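PDB 3IOS: disulfide bond forming protein (DsbF) from Mycobacterium tuberculosis, which probably acts as a secreted thiol-disulfide oxidoreductase of the thioredoxin family, oxidising reduced, unfolded exported proteins so that they form disulfide bonds. Local coordinates for residues Ala109-Thr114 with Ala118-Asp123; Asp129-Arg134 with Thr141-Ala146; Val43-Ala48 with Phe97-Asp102. All coordinates share one frame; numbering follows the deposited sequence.

Contact 1 of 3, residues Ala109-Thr114 with Ala118-Asp123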
loop_
_atom_site.group_PDB
_atom_site.type_symbol
_atom_site.label_atom_id
_atom_site.label_comp_id
_atom_site.label_asym_id
_atom_site.label_seq_id
_atom_site.Cartn_x
_atom_site.Cartn_y
_atom_site.Cartn_z
ATOM N N ALA A 109 -5.757 -1.951 10.605
ATOM C CA ALA A 109 -6.580 -2.878 11.375
ATOM C C ALA A 109 -7.406 -3.767 10.455
ATOM O O ALA A 109 -7.550 -4.967 10.690
ATOM C CB ALA A 109 -7.494 -2.099 12.310
ATOM N N ASN A 110 -7.937 -3.166 9.399
ATOM C CA ASN A 110 -8.754 -3.886 8.436
ATOM C C ASN A 110 -8.019 -5.045 7.766
ATOM O O ASN A 110 -8.644 -6.015 7.336
ATOM C CB ASN A 110 -9.261 -2.925 7.366
ATOM C CG ASN A 110 -10.134 -3.613 6.345
ATOM O OD1 ASN A 110 -11.265 -3.960 6.628
ATOM N ND2 ASN A 110 -9.597 -3.835 5.155
ATOM N N PHE A 111 -6.698 -4.949 7.678
ATOM C CA PHE A 111 -5.905 -5.994 7.045
ATOM C C PHE A 111 -5.111 -6.816 8.049
ATOM O O PHE A 111 -4.272 -7.635 7.673
ATOM C CB PHE A 111 -4.958 -5.373 6.016
ATOM C CG PHE A 111 -5.642 -4.927 4.754
ATOM C CD1 PHE A 111 -5.866 -5.828 3.715
ATOM C CD2 PHE A 111 -6.071 -3.613 4.606
ATOM C CE1 PHE A 111 -6.511 -5.427 2.547
ATOM C CE2 PHE A 111 -6.719 -3.198 3.438
ATOM C CZ PHE A 111 -6.937 -4.111 2.407
ATOM N N GLY A 112 -5.379 -6.591 9.331
ATOM C CA GLY A 112 -4.677 -7.319 10.371
ATOM C C GLY A 112 -3.196 -6.993 10.435
ATOM O O GLY A 112 -2.387 -7.824 10.854
ATOM N N VAL A 113 -2.831 -5.788 10.011
ATOM C CA VAL A 113 -1.432 -5.375 10.031
ATOM C C VAL A 113 -1.144 -4.592 11.305
ATOM O O VAL A 113 -1.764 -3.563 11.570
ATOM C CB VAL A 113 -1.083 -4.500 8.804
ATOM C CG1 VAL A 113 0.354 -3.999 8.910
ATOM C CG2 VAL A 113 -1.257 -5.307 7.524
ATOM N N THR A 114 -0.203 -5.092 12.096
ATOM C CA THR A 114 0.161 -4.437 13.341
ATOM C C THR A 114 1.580 -3.898 13.266
ATOM O O THR A 114 1.955 -3.003 14.025
ATOM C CB THR A 114 0.050 -5.408 14.533
ATOM O OG1 THR A 114 0.803 -6.594 14.257
ATOM C CG2 THR A 114 -1.405 -5.781 14.775
ATOM N N ALA A 118 4.542 -4.366 5.444
ATOM C CA ALA A 118 3.628 -5.437 5.082
ATOM C C ALA A 118 3.069 -5.114 3.708
ATOM O O ALA A 118 3.091 -3.957 3.271
ATOM C CB ALA A 118 2.500 -5.555 6.098
ATOM N N TYR A 119 2.581 -6.144 3.029
ATOM C CA TYR A 119 2.018 -5.993 1.695
ATOM C C TYR A 119 0.723 -6.780 1.583
ATOM O O TYR A 119 0.636 -7.908 2.066
ATOM C CB TYR A 119 3.005 -6.528 0.651
ATOM C CG TYR A 119 4.289 -5.751 0.555
ATOM C CD1 TYR A 119 4.451 -4.761 -0.411
ATOM C CD2 TYR A 119 5.332 -5.976 1.453
ATOM C CE1 TYR A 119 5.616 -4.010 -0.483
ATOM C CE2 TYR A 119 6.504 -5.226 1.393
ATOM C CZ TYR A 119 6.635 -4.244 0.420
ATOM O OH TYR A 119 7.785 -3.493 0.347
ATOM N N ALA A 120 -0.292 -6.184 0.968
ATOM C CA ALA A 120 -1.545 -6.895 0.763
ATOM C C ALA A 120 -1.720 -7.000 -0.741
ATOM O O ALA A 120 -1.758 -5.986 -1.439
ATOM C CB ALA A 120 -2.708 -6.143 1.385
ATOM N N PHE A 121 -1.797 -8.228 -1.245
ATOM C CA PHE A 121 -1.965 -8.436 -2.676
ATOM C C PHE A 121 -3.416 -8.767 -2.969
ATOM O O PHE A 121 -3.990 -9.685 -2.386
ATOM C CB PHE A 121 -1.026 -9.548 -3.167
ATOM C CG PHE A 121 0.431 -9.230 -2.956
ATOM C CD1 PHE A 121 1.061 -9.539 -1.753
ATOM C CD2 PHE A 121 1.151 -8.545 -3.930
ATOM C CE1 PHE A 121 2.387 -9.169 -1.525
ATOM C CE2 PHE A 121 2.476 -8.170 -3.708
ATOM C CZ PHE A 121 3.094 -8.482 -2.501
ATOM N N VAL A 122 -4.007 -7.984 -3.862
ATOM C CA VAL A 122 -5.401 -8.153 -4.231
ATOM C C VAL A 122 -5.515 -8.552 -5.691
ATOM O O VAL A 122 -5.077 -7.809 -6.565
ATOM C CB VAL A 122 -6.169 -6.833 -4.034
ATOM C CG1 VAL A 122 -7.648 -7.051 -4.292
ATOM C CG2 VAL A 122 -5.927 -6.295 -2.626
ATOM N N ASP A 123 -6.089 -9.719 -5.971
ATOM C CA ASP A 123 -6.229 -10.117 -7.365
ATOM C C ASP A 123 -7.561 -9.564 -7.879
ATOM O O ASP A 123 -8.387 -9.093 -7.091
ATOM C CB ASP A 123 -6.113 -11.652 -7.520
ATOM C CG ASP A 123 -7.326 -12.411 -7.015
ATOM O OD1 ASP A 123 -7.206 -13.645 -6.851
ATOM O OD2 ASP A 123 -8.395 -11.811 -6.797
#

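Contact 2 of 3, residues Asp129-Arg134 with Thr141-Ala146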
loop_
_atom_site.group_PDB
_atom_site.type_symbol
_atom_site.label_atom_id
_atom_site.label_comp_id
_atom_site.label_asym_id
_atom_site.label_seq_id
_atom_site.Cartn_x
_atom_site.Cartn_y
_atom_site.Cartn_z
ATOM N N ASP A 129 -4.243 -11.501 -0.117
ATOM C CA ASP A 129 -3.164 -12.229 0.538
ATOM C C ASP A 129 -2.226 -11.224 1.198
ATOM O O ASP A 129 -1.652 -10.367 0.527
ATOM C CB ASP A 129 -2.406 -13.075 -0.488
ATOM C CG ASP A 129 -1.269 -13.865 0.131
ATOM O OD1 ASP A 129 -1.509 -14.567 1.135
ATOM O OD2 ASP A 129 -0.139 -13.789 -0.394
ATOM N N VAL A 130 -2.085 -11.324 2.515
ATOM C CA VAL A 130 -1.223 -10.410 3.258
ATOM C C VAL A 130 0.117 -11.048 3.588
ATOM O O VAL A 130 0.178 -12.157 4.124
ATOM C CB VAL A 130 -1.885 -9.960 4.581
ATOM C CG1 VAL A 130 -0.953 -9.022 5.344
ATOM C CG2 VAL A 130 -3.201 -9.275 4.291
ATOM N N VAL A 131 1.187 -10.341 3.251
ATOM C CA VAL A 131 2.539 -10.808 3.512
ATOM C C VAL A 131 3.196 -9.831 4.472
ATOM O O VAL A 131 3.322 -8.645 4.183
ATOM C CB VAL A 131 3.372 -10.878 2.217
ATOM C CG1 VAL A 131 4.802 -11.285 2.543
ATOM C CG2 VAL A 131 2.741 -11.871 1.245
ATOM N N ARG A 132 3.613 -10.331 5.628
ATOM C CA ARG A 132 4.251 -9.480 6.618
ATOM C C ARG A 132 5.757 -9.635 6.550
ATOM O O ARG A 132 6.286 -10.743 6.639
ATOM C CB ARG A 132 3.747 -9.841 8.012
ATOM C CG ARG A 132 2.253 -9.667 8.164
ATOM C CD ARG A 132 1.780 -10.101 9.538
ATOM N NE ARG A 132 0.369 -9.788 9.743
ATOM C CZ ARG A 132 -0.631 -10.336 9.062
ATOM N NH1 ARG A 132 -1.880 -9.979 9.323
ATOM N NH2 ARG A 132 -0.391 -11.247 8.127
ATOM N N GLY A 133 6.446 -8.516 6.383
ATOM C CA GLY A 133 7.888 -8.553 6.307
ATOM C C GLY A 133 8.384 -7.792 5.099
ATOM O O GLY A 133 7.596 -7.231 4.337
ATOM N N ARG A 134 9.697 -7.779 4.923
ATOM C CA ARG A 134 10.304 -7.080 3.806
ATOM C C ARG A 134 10.126 -7.888 2.534
ATOM O O ARG A 134 9.819 -9.080 2.577
ATOM C CB ARG A 134 11.790 -6.844 4.081
ATOM C CG ARG A 134 12.565 -8.099 4.432
ATOM C CD ARG A 134 13.991 -7.771 4.855
ATOM N NE ARG A 134 14.020 -6.827 5.969
ATOM C CZ ARG A 134 15.124 -6.475 6.623
ATOM N NH1 ARG A 134 15.053 -5.607 7.624
ATOM N NH2 ARG A 134 16.296 -6.995 6.284
ATOM N N THR A 141 7.913 -8.073 -7.841
ATOM C CA THR A 141 7.637 -8.152 -9.274
ATOM C C THR A 141 6.895 -9.446 -9.595
ATOM O O THR A 141 5.885 -9.442 -10.298
ATOM C CB THR A 141 8.948 -8.108 -10.082
ATOM O OG1 THR A 141 9.613 -6.863 -9.845
ATOM C CG2 THR A 141 8.670 -8.262 -11.583
ATOM N N ARG A 142 7.396 -10.563 -9.073
ATOM C CA ARG A 142 6.753 -11.850 -9.317
ATOM C C ARG A 142 5.347 -11.942 -8.720
ATOM O O ARG A 142 4.446 -12.511 -9.334
ATOM C CB ARG A 142 7.642 -12.976 -8.784
ATOM C CG ARG A 142 8.911 -13.161 -9.604
ATOM C CD ARG A 142 9.954 -13.968 -8.851
ATOM N NE ARG A 142 11.214 -14.017 -9.585
ATOM C CZ ARG A 142 12.398 -14.211 -9.021
ATOM N NH1 ARG A 142 13.494 -14.244 -9.773
ATOM N NH2 ARG A 142 12.492 -14.359 -7.704
ATOM N N ARG A 143 5.145 -11.384 -7.528
ATOM C CA ARG A 143 3.818 -11.426 -6.922
ATOM C C ARG A 143 2.843 -10.547 -7.708
ATOM O O ARG A 143 1.694 -10.924 -7.939
ATOM C CB ARG A 143 3.881 -10.978 -5.462
ATOM C CG ARG A 143 4.422 -12.050 -4.531
ATOM C CD ARG A 143 4.329 -11.600 -3.088
ATOM N NE ARG A 143 4.883 -12.582 -2.162
ATOM C CZ ARG A 143 4.199 -13.591 -1.629
ATOM N NH1 ARG A 143 4.803 -14.425 -0.795
ATOM N NH2 ARG A 143 2.913 -13.762 -1.912
ATOM N N VAL A 144 3.319 -9.386 -8.136
ATOM C CA VAL A 144 2.486 -8.483 -8.913
ATOM C C VAL A 144 2.095 -9.139 -10.234
ATOM O O VAL A 144 0.944 -9.042 -10.663
ATOM C CB VAL A 144 3.219 -7.150 -9.168
ATOM C CG1 VAL A 144 2.496 -6.337 -10.230
ATOM C CG2 VAL A 144 3.292 -6.357 -7.866
ATOM N N THR A 145 3.043 -9.815 -10.877
ATOM C CA THR A 145 2.747 -10.482 -12.142
ATOM C C THR A 145 1.702 -11.574 -11.938
ATOM O O THR A 145 0.830 -11.784 -12.787
ATOM C CB THR A 145 4.009 -11.122 -12.754
ATOM O OG1 THR A 145 4.501 -12.146 -11.885
ATOM C CG2 THR A 145 5.087 -10.095 -12.936
ATOM N N ALA A 146 1.788 -12.268 -10.806
ATOM C CA ALA A 146 0.854 -13.344 -10.500
ATOM C C ALA A 146 -0.586 -12.852 -10.377
ATOM O O ALA A 146 -1.521 -13.603 -10.638
ATOM C CB ALA A 146 1.276 -14.049 -9.216
HETATM O O HOH W 1 0.562 -13.047 -3.436
#

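Contact 3 of 3, residues Val43-Ala48 with Phe97-Asp102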
loop_
_atom_site.group_PDB
_atom_site.type_symbol
_atom_site.label_atom_id
_atom_site.label_comp_id
_atom_site.label_asym_id
_atom_site.label_seq_id
_atom_site.Cartn_x
_atom_site.Cartn_y
_atom_site.Cartn_z
ATOM N N VAL A 43 -2.019 -3.613 -5.013
ATOM C CA VAL A 43 -1.055 -3.933 -3.975
ATOM C C VAL A 43 -1.096 -2.824 -2.943
ATOM O O VAL A 43 -0.942 -1.655 -3.285
ATOM C CB VAL A 43 0.379 -4.013 -4.523
ATOM C CG1 VAL A 43 1.356 -4.259 -3.376
ATOM C CG2 VAL A 43 0.482 -5.124 -5.550
ATOM N N LEU A 44 -1.330 -3.190 -1.688
ATOM C CA LEU A 44 -1.328 -2.206 -0.618
ATOM C C LEU A 44 -0.029 -2.407 0.143
ATOM O O LEU A 44 0.293 -3.513 0.581
ATOM C CB LEU A 44 -2.536 -2.391 0.310
ATOM C CG LEU A 44 -3.867 -2.026 -0.359
ATOM C CD1 LEU A 44 -4.610 -3.304 -0.725
ATOM C CD2 LEU A 44 -4.711 -1.169 0.571
ATOM N N TRP A 45 0.734 -1.329 0.271
ATOM C CA TRP A 45 2.011 -1.360 0.955
ATOM C C TRP A 45 1.888 -0.580 2.259
ATOM O O TRP A 45 1.691 0.637 2.247
ATOM C CB TRP A 45 3.066 -0.751 0.029
ATOM C CG TRP A 45 4.366 -0.417 0.661
ATOM C CD1 TRP A 45 5.126 -1.223 1.457
ATOM C CD2 TRP A 45 5.093 0.807 0.517
ATOM N NE1 TRP A 45 6.281 -0.578 1.817
ATOM C CE2 TRP A 45 6.288 0.670 1.252
ATOM C CE3 TRP A 45 4.853 2.005 -0.169
ATOM C CZ2 TRP A 45 7.246 1.692 1.329
ATOM C CZ3 TRP A 45 5.808 3.024 -0.093
ATOM C CH2 TRP A 45 6.988 2.856 0.651
ATOM N N PHE A 46 2.007 -1.292 3.376
ATOM C CA PHE A 46 1.882 -0.673 4.692
ATOM C C PHE A 46 3.243 -0.211 5.175
ATOM O O PHE A 46 4.176 -1.009 5.299
ATOM C CB PHE A 46 1.266 -1.673 5.671
ATOM C CG PHE A 46 -0.068 -2.203 5.221
ATOM C CD1 PHE A 46 -0.150 -3.182 4.232
ATOM C CD2 PHE A 46 -1.247 -1.687 5.753
ATOM C CE1 PHE A 46 -1.388 -3.637 3.782
ATOM C CE2 PHE A 46 -2.487 -2.138 5.308
ATOM C CZ PHE A 46 -2.556 -3.114 4.320
ATOM N N TRP A 47 3.356 1.088 5.435
ATOM C CA TRP A 47 4.621 1.666 5.876
ATOM C C TRP A 47 4.474 2.694 6.989
ATOM O O TRP A 47 3.379 3.187 7.254
ATOM C CB TRP A 47 5.358 2.317 4.686
ATOM C CG TRP A 47 4.617 3.428 3.959
ATOM C CD1 TRP A 47 3.758 3.295 2.904
ATOM C CD2 TRP A 47 4.717 4.836 4.215
ATOM N NE1 TRP A 47 3.328 4.534 2.478
ATOM C CE2 TRP A 47 3.906 5.497 3.262
ATOM C CE3 TRP A 47 5.429 5.604 5.146
ATOM C CZ2 TRP A 47 3.770 6.885 3.225
ATOM C CZ3 TRP A 47 5.294 6.991 5.108
ATOM C CH2 TRP A 47 4.478 7.616 4.149
ATOM N N ALA A 48 5.591 2.981 7.650
ATOM C CA ALA A 48 5.655 3.979 8.721
ATOM C C ALA A 48 6.843 4.849 8.313
ATOM O O ALA A 48 7.880 4.334 7.909
ATOM C CB ALA A 48 5.910 3.309 10.072
ATOM N N PHE A 97 2.043 7.051 -6.838
ATOM C CA PHE A 97 0.855 6.258 -6.553
ATOM C C PHE A 97 0.173 6.730 -5.276
ATOM O O PHE A 97 0.773 7.430 -4.455
ATOM C CB PHE A 97 1.189 4.752 -6.506
ATOM C CG PHE A 97 2.201 4.363 -5.464
ATOM C CD1 PHE A 97 1.796 3.992 -4.182
ATOM C CD2 PHE A 97 3.556 4.317 -5.775
ATOM C CE1 PHE A 97 2.724 3.579 -3.235
ATOM C CE2 PHE A 97 4.494 3.905 -4.832
ATOM C CZ PHE A 97 4.078 3.533 -3.558
ATOM N N THR A 98 -1.094 6.366 -5.129
ATOM C CA THR A 98 -1.891 6.767 -3.978
ATOM C C THR A 98 -1.264 6.459 -2.625
ATOM O O THR A 98 -0.783 5.351 -2.393
ATOM C CB THR A 98 -3.283 6.098 -4.013
ATOM O OG1 THR A 98 -3.929 6.399 -5.255
ATOM C CG2 THR A 98 -4.147 6.600 -2.862
ATOM N N GLN A 99 -1.280 7.449 -1.733
ATOM C CA GLN A 99 -0.755 7.278 -0.380
ATOM C C GLN A 99 -1.871 7.609 0.618
ATOM O O GLN A 99 -2.425 8.707 0.589
ATOM C CB GLN A 99 0.431 8.217 -0.132
ATOM C CG GLN A 99 1.648 7.968 -1.004
ATOM C CD GLN A 99 2.282 6.621 -0.755
ATOM O OE1 GLN A 99 2.043 5.985 0.277
ATOM N NE2 GLN A 99 3.106 6.177 -1.697
ATOM N N LEU A 100 -2.206 6.662 1.490
ATOM C CA LEU A 100 -3.248 6.887 2.491
ATOM C C LEU A 100 -2.644 7.254 3.837
ATOM O O LEU A 100 -1.685 6.628 4.294
ATOM C CB LEU A 100 -4.108 5.635 2.677
ATOM C CG LEU A 100 -4.708 5.029 1.410
ATOM C CD1 LEU A 100 -5.595 3.860 1.787
ATOM C CD2 LEU A 100 -5.491 6.082 0.657
ATOM N N ALA A 101 -3.212 8.272 4.477
ATOM C CA ALA A 101 -2.736 8.701 5.791
ATOM C C ALA A 101 -3.622 8.020 6.832
ATOM O O ALA A 101 -4.638 8.576 7.252
ATOM C CB ALA A 101 -2.835 10.215 5.914
ATOM N N ASP A 102 -3.228 6.818 7.242
ATOM C CA ASP A 102 -3.994 6.019 8.199
ATOM C C ASP A 102 -3.664 6.351 9.653
ATOM O O ASP A 102 -3.253 5.483 10.424
ATOM C CB ASP A 102 -3.749 4.526 7.915
ATOM C CG ASP A 102 -4.677 3.615 8.698
ATOM O OD1 ASP A 102 -5.876 3.951 8.817
ATOM O OD2 ASP A 102 -4.214 2.560 9.178
#

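Contact 1 of 3, residues Ala109-Thr114 with Ala118-Asp123
Two methyl groups on alternate residues of strand 118-122, those of Ala118 and Ala120, meet the side chains of Val113 and Phe111 in the turn that follows helix 106-110. Both branches of Val113 straddle the Ala118 methyl: CG1 lies 3.9 Å from Ala118 CB and CG2 4.0 Å from that same atom. With CG1 anti to the backbone N (chi1 176°), the valine turns its fork to the strand. Two residues away, Phe111 brings the CD1-CE1 bond of its ring to Ala120, CD1 3.9 Å from Ala120 CB, at an oblique approach. All four residues are buried, and the contact is purely apolar; the same Phe111 ring also meets Phe46 of the neighbouring strand and the side chain of Val128. A face of the ring carries Asn110 ND2, 3.4 Å above its plane toward the rim, an amide nitrogen held by Gln19 O. The outer side contrasts with this core: Ala109, Gly112 and Thr114 are exposed and take no part in the packing. There Gly112, at positive phi, is the C-prime residue, its N bonding to Ala109 O at 3.0 Å and Val113 N to Trp108 O. Tyr119, whose CB points away from the turn, and Phe121 serve the opposite face of the sheet. A Schellman-capped helix end thus packs on one face of an interior strand, as part of the layered alpha/beta architecture of the thioredoxin fold.

Contact 2 of 3, residues Asp129-Arg134 with Thr141-Ala146
The guanidinium of Arg143 lies flat over a methyl of Val131: CG2 sits over the centre of one guanidinium face, 3.6 Å from its plane and 3.7 Å from Arg143 CZ. At the edge of the group, in its plane, a water accepts from Arg143 NH2 at 2.9 Å and donates to Asp129 OD2 at 3.2 Å. The carboxylate itself approaches obliquely, its plane turned 31° from that of the guanidinium. Asp129 OD2 and Arg143 NH2 are 3.4 Å apart, a long salt bridge which the water supplements. The arginine chain, extended from CG to NE, carries the guanidinium from helix 137-147 to the strand; Asp129 comes across it at about a right angle. Glu139, one turn earlier in the helix, forms a salt bridge with Arg143 NE and is the stronger partner, so the charge is probably balanced mainly within the helix, Asp129 adding to it. Beneath, the aliphatic part of Arg143 and the side chain of Val131 both touch Phe121 of the adjacent strand, joining this surface contact to the core. Such packing of the C-terminal helix against the beta-hairpin of strands 118-122 and 128-132 is characteristic of the C-terminal half of the thioredoxin fold.

Contact 3 of 3, residues Val43-Ala48 with Phe97-Asp102
Trp45 and Trp47 reach past an intervening strand to Phe97 and Gln99: in this thioredoxin-fold sheet, strand 72-77 runs between strands 42-47 and 98-101, so the contact is made by side chains alone. Trp45 comes first. Its CE3 meets the edge of the Phe97 ring, in the plane of that ring, 3.8 Å from Phe97 CZ, the two side chains crossing at about a right angle. Phe46 points its CB to the other side of the sheet, where its ring meets that of Trp108 edge-to-face. With Trp47 the chain returns to the first side. Its CG lies between the backbone N and the carbonyl carbon (chi1 59°), which folds the indole back until CD1 rests 3.5 Å above the plane of the Trp45 ring, toward its rim. The indole also touches Cys54 of the CxxC pair Cys51/Cys54, which can form a disulfide, and stacks on Phe88. Its N-H meets Gln99 OE1 near the indole plane in a bent bond of 2.9 Å from NE1 (147°); ring and amide planes are 71° apart. Gln99 NE2 donates to Val94 O, so the two bonds together probably fix which way round the amide lies.

In the fold
Contacts 1 and 3 are buried and share the central sheet: strands 118-122 and 42-47 are neighbours, bonded backbone to backbone. They occupy different faces, contact 1 relying on small methyls under a capped helix end, contact 3 on large aromatics with a single buried hydrogen bond beside the CxxC pair, the probable redox centre. Contact 2 lies at the surface, on the outermost strand 128-132, and uses charge and water above an apolar base. It joins contact 1 through the strand 118-122/128-132 pairing and through Arg132 NH1 bonding to Gly112 O, whereas it meets contact 3 through Val144 packing on Val43.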